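Listeriolysin O (Listeria monocytogenes, PDB 4CDB) binds cholesterol-containing host membranes, changes shape, inserts and assembles into an oligomeric pore that lyses the cell. Local coordinates at residues N58-V63 / E399-P404; D378-I383 / S429-G434. All blocks are in the same frame, centred on the assembly; numbering follows the deposited sequence.

Interaction 1 (N58-V63 / E399-P404); sequences NEYIVV and EVNYDP. With NA (sodium ion), chain I.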
ATOM      1  N   ASN A  58     -19.430  13.472  20.242  1.00 84.77           N
ATOM      2  CA  ASN A  58     -20.077  12.388  20.967  1.00 78.18           C
ATOM      3  C   ASN A  58     -19.165  11.177  21.125  1.00 72.14           C
ATOM      4  O   ASN A  58     -19.633  10.072  21.408  1.00 66.63           O
ATOM      5  CB  ASN A  58     -21.375  11.974  20.269  1.00 80.48           C
ATOM      6  CG  ASN A  58     -21.161  11.588  18.812  1.00 85.07           C
ATOM      7  OD1 ASN A  58     -20.033  11.565  18.315  1.00 85.82           O
ATOM      8  ND2 ASN A  58     -22.251  11.274  18.122  1.00 87.53           N
ATOM      9  N   GLU A  59     -17.865  11.388  20.937  1.00 71.62           N
ATOM     10  CA  GLU A  59     -16.900  10.293  20.978  1.00 68.61           C
ATOM     11  C   GLU A  59     -15.668  10.606  21.825  1.00 63.45           C
ATOM     12  O   GLU A  59     -15.380  11.765  22.127  1.00 64.22           O
ATOM     13  CB  GLU A  59     -16.458   9.918  19.562  1.00 68.78           C
ATOM     14  CG  GLU A  59     -17.529   9.248  18.720  1.00 73.72           C
ATOM     15  CD  GLU A  59     -17.018   8.843  17.349  1.00 78.40           C
ATOM     16  OE1 GLU A  59     -16.073   9.489  16.846  1.00 76.93           O
ATOM     17  OE2 GLU A  59     -17.561   7.876  16.775  1.00 81.64           O
ATOM     18  N   TYR A  60     -14.949   9.551  22.202  1.00 57.53           N
ATOM     19  CA  TYR A  60     -13.648   9.683  22.846  1.00 53.04           C
ATOM     20  C   TYR A  60     -12.618   8.977  21.977  1.00 52.33           C
ATOM     21  O   TYR A  60     -12.784   7.801  21.640  1.00 47.04           O
ATOM     22  CB  TYR A  60     -13.663   9.066  24.243  1.00 44.22           C
ATOM     23  CG  TYR A  60     -12.424   9.376  25.053  1.00 48.68           C
ATOM     24  CD1 TYR A  60     -12.324  10.557  25.775  1.00 52.04           C
ATOM     25  CD2 TYR A  60     -11.354   8.489  25.096  1.00 45.83           C
ATOM     26  CE1 TYR A  60     -11.195  10.849  26.516  1.00 54.63           C
ATOM     27  CE2 TYR A  60     -10.221   8.772  25.836  1.00 43.53           C
ATOM     28  CZ  TYR A  60     -10.148   9.954  26.544  1.00 51.91           C
ATOM     29  OH  TYR A  60      -9.022  10.242  27.284  1.00 54.39           O
ATOM     30  N   ILE A  61     -11.557   9.693  21.612  1.00 54.03           N
ATOM     31  CA  ILE A  61     -10.572   9.169  20.672  1.00 52.00           C
ATOM     32  C   ILE A  61      -9.255   8.798  21.352  1.00 50.47           C
ATOM     33  O   ILE A  61      -8.645   9.618  22.043  1.00 52.79           O
ATOM     34  CB  ILE A  61     -10.276  10.177  19.539  1.00 55.19           C
ATOM     35  CG1 ILE A  61     -11.574  10.627  18.867  1.00 55.51           C
ATOM     36  CG2 ILE A  61      -9.325   9.564  18.517  1.00 53.31           C
ATOM     37  CD1 ILE A  61     -12.324   9.511  18.170  1.00 55.16           C
ATOM     38  N   VAL A  62      -8.823   7.557  21.147  1.00 42.04           N
ATOM     39  CA  VAL A  62      -7.527   7.107  21.636  1.00 44.49           C
ATOM     40  C   VAL A  62      -6.561   6.924  20.461  1.00 48.23           C
ATOM     41  O   VAL A  62      -6.845   6.176  19.526  1.00 47.25           O
ATOM     42  CB  VAL A  62      -7.647   5.783  22.427  1.00 41.95           C
ATOM     43  CG1 VAL A  62      -6.278   5.326  22.891  1.00 38.65           C
ATOM     44  CG2 VAL A  62      -8.588   5.947  23.621  1.00 42.25           C
ATOM     45  N   VAL A  63      -5.427   7.617  20.503  1.00 47.65           N
ATOM     46  CA  VAL A  63      -4.454   7.541  19.416  1.00 47.23           C
ATOM     47  C   VAL A  63      -3.154   6.884  19.871  1.00 48.19           C
ATOM     48  O   VAL A  63      -2.488   7.377  20.784  1.00 49.87           O
ATOM     49  CB  VAL A  63      -4.136   8.940  18.839  1.00 47.05           C
ATOM     50  CG1 VAL A  63      -3.086   8.836  17.739  1.00 47.50           C
ATOM     51  CG2 VAL A  63      -5.405   9.603  18.316  1.00 42.15           C
ATOM     52  N   GLU A 399     -13.711   6.053  34.514  1.00 56.21           N
ATOM     53  CA  GLU A 399     -13.333   6.805  33.321  1.00 57.66           C
ATOM     54  C   GLU A 399     -11.820   6.744  33.127  1.00 60.24           C
ATOM     55  O   GLU A 399     -11.055   7.139  34.008  1.00 60.72           O
ATOM     56  CB  GLU A 399     -13.814   8.254  33.413  1.00 58.81           C
ATOM     57  CG  GLU A 399     -15.328   8.399  33.421  1.00 62.99           C
ATOM     58  CD  GLU A 399     -15.779   9.846  33.443  1.00 67.78           C
ATOM     59  OE1 GLU A 399     -14.924  10.737  33.264  1.00 69.51           O
ATOM     60  OE2 GLU A 399     -16.987  10.090  33.641  1.00 69.17           O
ATOM     61  N   VAL A 400     -11.394   6.241  31.973  1.00 58.04           N
ATOM     62  CA  VAL A 400      -9.975   6.020  31.721  1.00 59.61           C
ATOM     63  C   VAL A 400      -9.356   7.116  30.857  1.00 55.54           C
ATOM     64  O   VAL A 400      -9.780   7.338  29.722  1.00 51.88           O
ATOM     65  CB  VAL A 400      -9.735   4.650  31.062  1.00 63.52           C
ATOM     66  CG1 VAL A 400      -8.282   4.511  30.633  1.00 64.90           C
ATOM     67  CG2 VAL A 400     -10.123   3.534  32.016  1.00 64.82           C
ATOM     68  N   ASN A 401      -8.355   7.797  31.408  1.00 56.27           N
ATOM     69  CA  ASN A 401      -7.603   8.804  30.668  1.00 59.22           C
ATOM     70  C   ASN A 401      -6.115   8.472  30.624  1.00 53.60           C
ATOM     71  O   ASN A 401      -5.697   7.410  31.087  1.00 48.76           O
ATOM     72  CB  ASN A 401      -7.826  10.196  31.263  1.00 62.97           C
ATOM     73  CG  ASN A 401      -9.256  10.670  31.109  1.00 67.01           C
ATOM     74  OD1 ASN A 401      -9.612  11.291  30.107  1.00 68.23           O
ATOM     75  ND2 ASN A 401     -10.086  10.374  32.101  1.00 69.04           N
ATOM     76  N   TYR A 402      -5.318   9.380  30.069  1.00 52.26           N
ATOM     77  CA  TYR A 402      -3.894   9.118  29.885  1.00 46.97           C
ATOM     78  C   TYR A 402      -3.030  10.298  30.317  1.00 46.87           C
ATOM     79  O   TYR A 402      -3.291  11.439  29.941  1.00 50.04           O
ATOM     80  CB  TYR A 402      -3.605   8.755  28.424  1.00 46.69           C
ATOM     81  CG  TYR A 402      -4.457   7.619  27.907  1.00 44.95           C
ATOM     82  CD1 TYR A 402      -4.067   6.296  28.077  1.00 45.02           C
ATOM     83  CD2 TYR A 402      -5.660   7.867  27.256  1.00 45.11           C
ATOM     84  CE1 TYR A 402      -4.851   5.253  27.611  1.00 48.21           C
ATOM     85  CE2 TYR A 402      -6.448   6.832  26.787  1.00 46.05           C
ATOM     86  CZ  TYR A 402      -6.039   5.526  26.967  1.00 49.83           C
ATOM     87  OH  TYR A 402      -6.823   4.494  26.501  1.00 55.23           O
ATOM     88  N   ASP A 403      -2.001  10.012  31.111  1.00 46.52           N
ATOM     89  CA  ASP A 403      -1.032  11.030  31.503  1.00 51.23           C
ATOM     90  C   ASP A 403      -0.186  11.453  30.293  1.00 49.37           C
ATOM     91  O   ASP A 403      -0.211  10.781  29.259  1.00 43.57           O
ATOM     92  CB  ASP A 403      -0.165  10.534  32.674  1.00 63.10           C
ATOM     93  CG  ASP A 403       0.652   9.297  32.333  1.00 73.48           C
ATOM     94  OD1 ASP A 403       0.692   8.894  31.152  1.00 75.34           O
ATOM     95  OD2 ASP A 403       1.273   8.729  33.256  1.00 77.97           O
ATOM     96  N   PRO A 404       0.551  12.576  30.405  1.00 52.80           N
ATOM     97  CA  PRO A 404       1.381  13.040  29.285  1.00 50.37           C
ATOM     98  C   PRO A 404       2.345  12.004  28.703  1.00 53.66           C
ATOM     99  O   PRO A 404       2.777  12.174  27.565  1.00 55.56           O
ATOM    100  CB  PRO A 404       2.173  14.191  29.905  1.00 47.98           C
ATOM    101  CG  PRO A 404       1.236  14.763  30.915  1.00 47.79           C
ATOM    102  CD  PRO A 404       0.469  13.590  31.475  1.00 47.74           C
TER
HETATM  103 NA    NA I1534      -7.157   2.018  27.099  1.00 93.23          NA
HETATM  104  O   HOH W   1      -6.231  11.413  28.096  1.00 50.53           O
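Y60 and V62 of one strand face N401 and Y402 of another across a gap too wide for backbone pairing: the axes of strands 59-63 and 399-402 approach to 9.7 Å, and their N-to-C directions differ by 41°. V62 and N401 have the nearest CA atoms, and side chains and one water bridge the interval. With CG anti to the backbone N (chi1 -170°), Y60 reaches across the gap, which suits a long residue with a polar end. Its OH comes to 3.1 Å from N401 OD1, and the tyrosine ring and the asparagine amide stand almost perpendicular, at 83°. A water is hydrogen-bonded to Y60 OH at 3.1 Å and accepts the backbone N-H of Y402 (water O to Y402 N 3.0 Å), so the hydroxyl is joined indirectly to the main chain of the other strand.

The contact lies where the start of the long strand 59-74, hydrogen-bonded along one edge to strand 362-385, packs against the end of strand 391-402 in the C-terminal beta sandwich of this cholesterol-dependent cytolysin. Y402 CE2 sits at the edge of the Y60 ring, near its plane, 4.3 Å from Y60 CE2. Both methyls of V62 touch the phenol end of Y402, whose side chain crosses that of V62 at about a right angle; V62 CG2 is 3.9 Å from Y402 CE2. A short branched valine sets two methyls against the phenol end at once, approaching the ring obliquely. Beyond the methyls, Y402 OH binds a sodium ion at 2.6 Å, and E408 supplies a second ligand to the site.

Interaction 2 (D378-I383 / S429-G434); sequences DGKINI and SIYLPG
Strands 379-383 and 429-432 pair as antiparallel neighbours in a sheet of the C-terminal beta sandwich, the membrane-binding domain of cholesterol-dependent cytolysins. G379 with L432 and I381 with I430 are hydrogen-bonded pairs, alternating with the non-hydrogen-bonded pairs K380 with Y431 and N382 with S429. G379 N donates to L432 O at 3.0 Å, almost straight at 174°, and L432 N returns a bond to G379 O. I381 N to I430 O (2.9 Å) and I430 N to I381 O (2.8 Å) close the second pair. Between the two pairs, the CA-H of K380 points at I430 O.

The two faces of the sheet differ in character, as a sandwich requires. On the inner face lie I381, I430 and L432: I381 CD1 meets L432 CD1 at 3.7 Å, and the CB atoms of I381 and I430 lie 4.0 Å apart, branched chains filling the interior together with I439 and W397. G379 adds no side chain there, where its partner L432 projects. On the other face K380 and Y431 run side by side in the same direction; the lysine chain bends at chi3 (58°), which brings CE obliquely against the tyrosine ring, 3.8 Å from Y431 CE2. Long amphipathic chains suit this more exposed surface. Beside them S429 OG donates to N382 OD1 at 2.8 Å, while N382 ND2 is hydrogen-bonded to OD1 of N468 and of N470, both on the adjacent strand 468-475. At the other end D378 OD1 lies 2.7 Å from G434 N, and the aspartate's OD2 forms a salt bridge with K55.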
ATOM      1  N   ASP A 378     -20.134   7.954  23.063  1.00 55.02           N
ATOM      2  CA  ASP A 378     -20.774   8.273  24.337  1.00 56.23           C
ATOM      3  C   ASP A 378     -22.037   7.441  24.520  1.00 55.00           C
ATOM      4  O   ASP A 378     -22.537   6.842  23.568  1.00 54.69           O
ATOM      5  CB  ASP A 378     -21.128   9.760  24.411  1.00 60.12           C
ATOM      6  CG  ASP A 378     -19.903  10.649  24.485  1.00 68.21           C
ATOM      7  OD1 ASP A 378     -18.822  10.143  24.852  1.00 72.98           O
ATOM      8  OD2 ASP A 378     -20.023  11.855  24.185  1.00 70.44           O
ATOM      9  N   GLY A 379     -22.551   7.410  25.745  1.00 47.99           N
ATOM     10  CA  GLY A 379     -23.746   6.644  26.050  1.00 43.88           C
ATOM     11  C   GLY A 379     -24.556   7.222  27.195  1.00 48.25           C
ATOM     12  O   GLY A 379     -24.061   8.042  27.969  1.00 50.98           O
ATOM     13  N   LYS A 380     -25.807   6.789  27.302  1.00 47.37           N
ATOM     14  CA  LYS A 380     -26.697   7.273  28.349  1.00 46.46           C
ATOM     15  C   LYS A 380     -27.260   6.117  29.166  1.00 45.83           C
ATOM     16  O   LYS A 380     -27.499   5.029  28.637  1.00 46.95           O
ATOM     17  CB  LYS A 380     -27.847   8.085  27.743  1.00 44.55           C
ATOM     18  CG  LYS A 380     -27.408   9.339  26.998  1.00 46.55           C
ATOM     19  CD  LYS A 380     -28.591  10.041  26.344  1.00 45.11           C
ATOM     20  CE  LYS A 380     -29.648  10.404  27.372  1.00 44.43           C
ATOM     21  NZ  LYS A 380     -30.816  11.091  26.759  1.00 49.19           N
ATOM     22  N   ILE A 381     -27.455   6.352  30.459  1.00 41.81           N
ATOM     23  CA  ILE A 381     -28.198   5.423  31.298  1.00 41.30           C
ATOM     24  C   ILE A 381     -29.518   6.073  31.690  1.00 42.07           C
ATOM     25  O   ILE A 381     -29.538   7.090  32.387  1.00 46.10           O
ATOM     26  CB  ILE A 381     -27.419   5.027  32.560  1.00 41.01           C
ATOM     27  CG1 ILE A 381     -26.076   4.406  32.182  1.00 42.32           C
ATOM     28  CG2 ILE A 381     -28.225   4.046  33.399  1.00 35.73           C
ATOM     29  CD1 ILE A 381     -25.291   3.896  33.371  1.00 44.07           C
ATOM     30  N   ASN A 382     -30.618   5.488  31.229  1.00 38.46           N
ATOM     31  CA  ASN A 382     -31.939   6.057  31.459  1.00 39.55           C
ATOM     32  C   ASN A 382     -32.662   5.358  32.606  1.00 38.68           C
ATOM     33  O   ASN A 382     -32.958   4.165  32.531  1.00 33.33           O
ATOM     34  CB  ASN A 382     -32.767   5.993  30.173  1.00 43.43           C
ATOM     35  CG  ASN A 382     -32.044   6.611  28.989  1.00 48.38           C
ATOM     36  OD1 ASN A 382     -31.528   7.725  29.074  1.00 50.24           O
ATOM     37  ND2 ASN A 382     -31.991   5.880  27.881  1.00 46.57           N
ATOM     38  N   ILE A 383     -32.933   6.109  33.671  1.00 42.34           N
ATOM     39  CA  ILE A 383     -33.576   5.556  34.858  1.00 41.79           C
ATOM     40  C   ILE A 383     -35.066   5.868  34.877  1.00 42.68           C
ATOM     41  O   ILE A 383     -35.471   7.015  34.682  1.00 45.23           O
ATOM     42  CB  ILE A 383     -32.958   6.122  36.153  1.00 44.85           C
ATOM     43  CG1 ILE A 383     -31.447   5.903  36.164  1.00 50.18           C
ATOM     44  CG2 ILE A 383     -33.606   5.487  37.379  1.00 44.63           C
ATOM     45  CD1 ILE A 383     -31.047   4.452  36.109  1.00 54.38           C
ATOM     46  N   SER A 429     -31.494  10.834  33.378  1.00 39.90           N
ATOM     47  CA  SER A 429     -30.531  10.244  32.454  1.00 41.51           C
ATOM     48  C   SER A 429     -29.098  10.565  32.862  1.00 43.96           C
ATOM     49  O   SER A 429     -28.750  11.726  33.085  1.00 48.94           O
ATOM     50  CB  SER A 429     -30.784  10.722  31.021  1.00 44.57           C
ATOM     51  OG  SER A 429     -31.964  10.148  30.485  1.00 50.04           O
ATOM     52  N   ILE A 430     -28.273   9.530  32.960  1.00 44.39           N
ATOM     53  CA  ILE A 430     -26.858   9.708  33.257  1.00 49.17           C
ATOM     54  C   ILE A 430     -26.058   9.743  31.957  1.00 46.56           C
ATOM     55  O   ILE A 430     -26.128   8.813  31.155  1.00 44.33           O
ATOM     56  CB  ILE A 430     -26.325   8.568  34.136  1.00 47.44           C
ATOM     57  CG1 ILE A 430     -27.218   8.380  35.361  1.00 45.41           C
ATOM     58  CG2 ILE A 430     -24.886   8.841  34.545  1.00 46.90           C
ATOM     59  CD1 ILE A 430     -26.820   7.208  36.224  1.00 42.00           C
ATOM     60  N   TYR A 431     -25.299  10.814  31.753  1.00 48.09           N
ATOM     61  CA  TYR A 431     -24.534  10.982  30.521  1.00 49.54           C
ATOM     62  C   TYR A 431     -23.107  10.471  30.680  1.00 48.82           C
ATOM     63  O   TYR A 431     -22.292  11.079  31.375  1.00 55.74           O
ATOM     64  CB  TYR A 431     -24.547  12.445  30.071  1.00 50.56           C
ATOM     65  CG  TYR A 431     -25.902  12.921  29.590  1.00 54.24           C
ATOM     66  CD1 TYR A 431     -26.891  13.295  30.492  1.00 55.61           C
ATOM     67  CD2 TYR A 431     -26.192  12.994  28.234  1.00 57.13           C
ATOM     68  CE1 TYR A 431     -28.130  13.727  30.056  1.00 54.70           C
ATOM     69  CE2 TYR A 431     -27.429  13.426  27.788  1.00 57.96           C
ATOM     70  CZ  TYR A 431     -28.395  13.791  28.703  1.00 59.04           C
ATOM     71  OH  TYR A 431     -29.624  14.220  28.258  1.00 64.84           O
ATOM     72  N   LEU A 432     -22.816   9.348  30.030  1.00 44.44           N
ATOM     73  CA  LEU A 432     -21.501   8.725  30.121  1.00 43.42           C
ATOM     74  C   LEU A 432     -20.626   9.082  28.924  1.00 46.28           C
ATOM     75  O   LEU A 432     -21.051   8.942  27.774  1.00 43.64           O
ATOM     76  CB  LEU A 432     -21.636   7.203  30.228  1.00 40.79           C
ATOM     77  CG  LEU A 432     -22.467   6.671  31.397  1.00 45.21           C
ATOM     78  CD1 LEU A 432     -22.502   5.152  31.379  1.00 43.48           C
ATOM     79  CD2 LEU A 432     -21.921   7.180  32.717  1.00 45.70           C
ATOM     80  N   PRO A 433     -19.397   9.545  29.193  1.00 50.32           N
ATOM     81  CA  PRO A 433     -18.425   9.832  28.134  1.00 48.21           C
ATOM     82  C   PRO A 433     -17.915   8.541  27.501  1.00 44.87           C
ATOM     83  O   PRO A 433     -18.144   7.463  28.054  1.00 42.78           O
ATOM     84  CB  PRO A 433     -17.294  10.541  28.883  1.00 47.49           C
ATOM     85  CG  PRO A 433     -17.389  10.026  30.280  1.00 50.91           C
ATOM     86  CD  PRO A 433     -18.856   9.825  30.535  1.00 48.41           C
ATOM     87  N   GLY A 434     -17.237   8.649  26.362  1.00 44.70           N
ATOM     88  CA  GLY A 434     -16.779   7.482  25.630  1.00 30.54           C
ATOM     89  C   GLY A 434     -15.775   6.630  26.382  1.00 34.05           C
ATOM     90  O   GLY A 434     -15.741   5.409  26.220  1.00 35.19           O
TER

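The centres of interactions 1 and 2 lie about 17 Å apart on the same side of the chain's centre. Along the sequence the segments alternate: 58-63, 378-383, 399-404, 429-434. Strands 59-74 and 362-385 are neighbours in one mixed sheet, which strand 426-432 extends in interaction 2, whereas strand 391-402 belongs to the separate four-stranded sheet, so interaction 1 joins the two sheets. The contacts also meet directly: N58 O and D378 N are 2.7 Å apart, probably hydrogen-bonded, and Y60 CB packs on G434 CA. Together the two contacts lie where the long strands from the rest of the toxin run into the C-terminal sandwich.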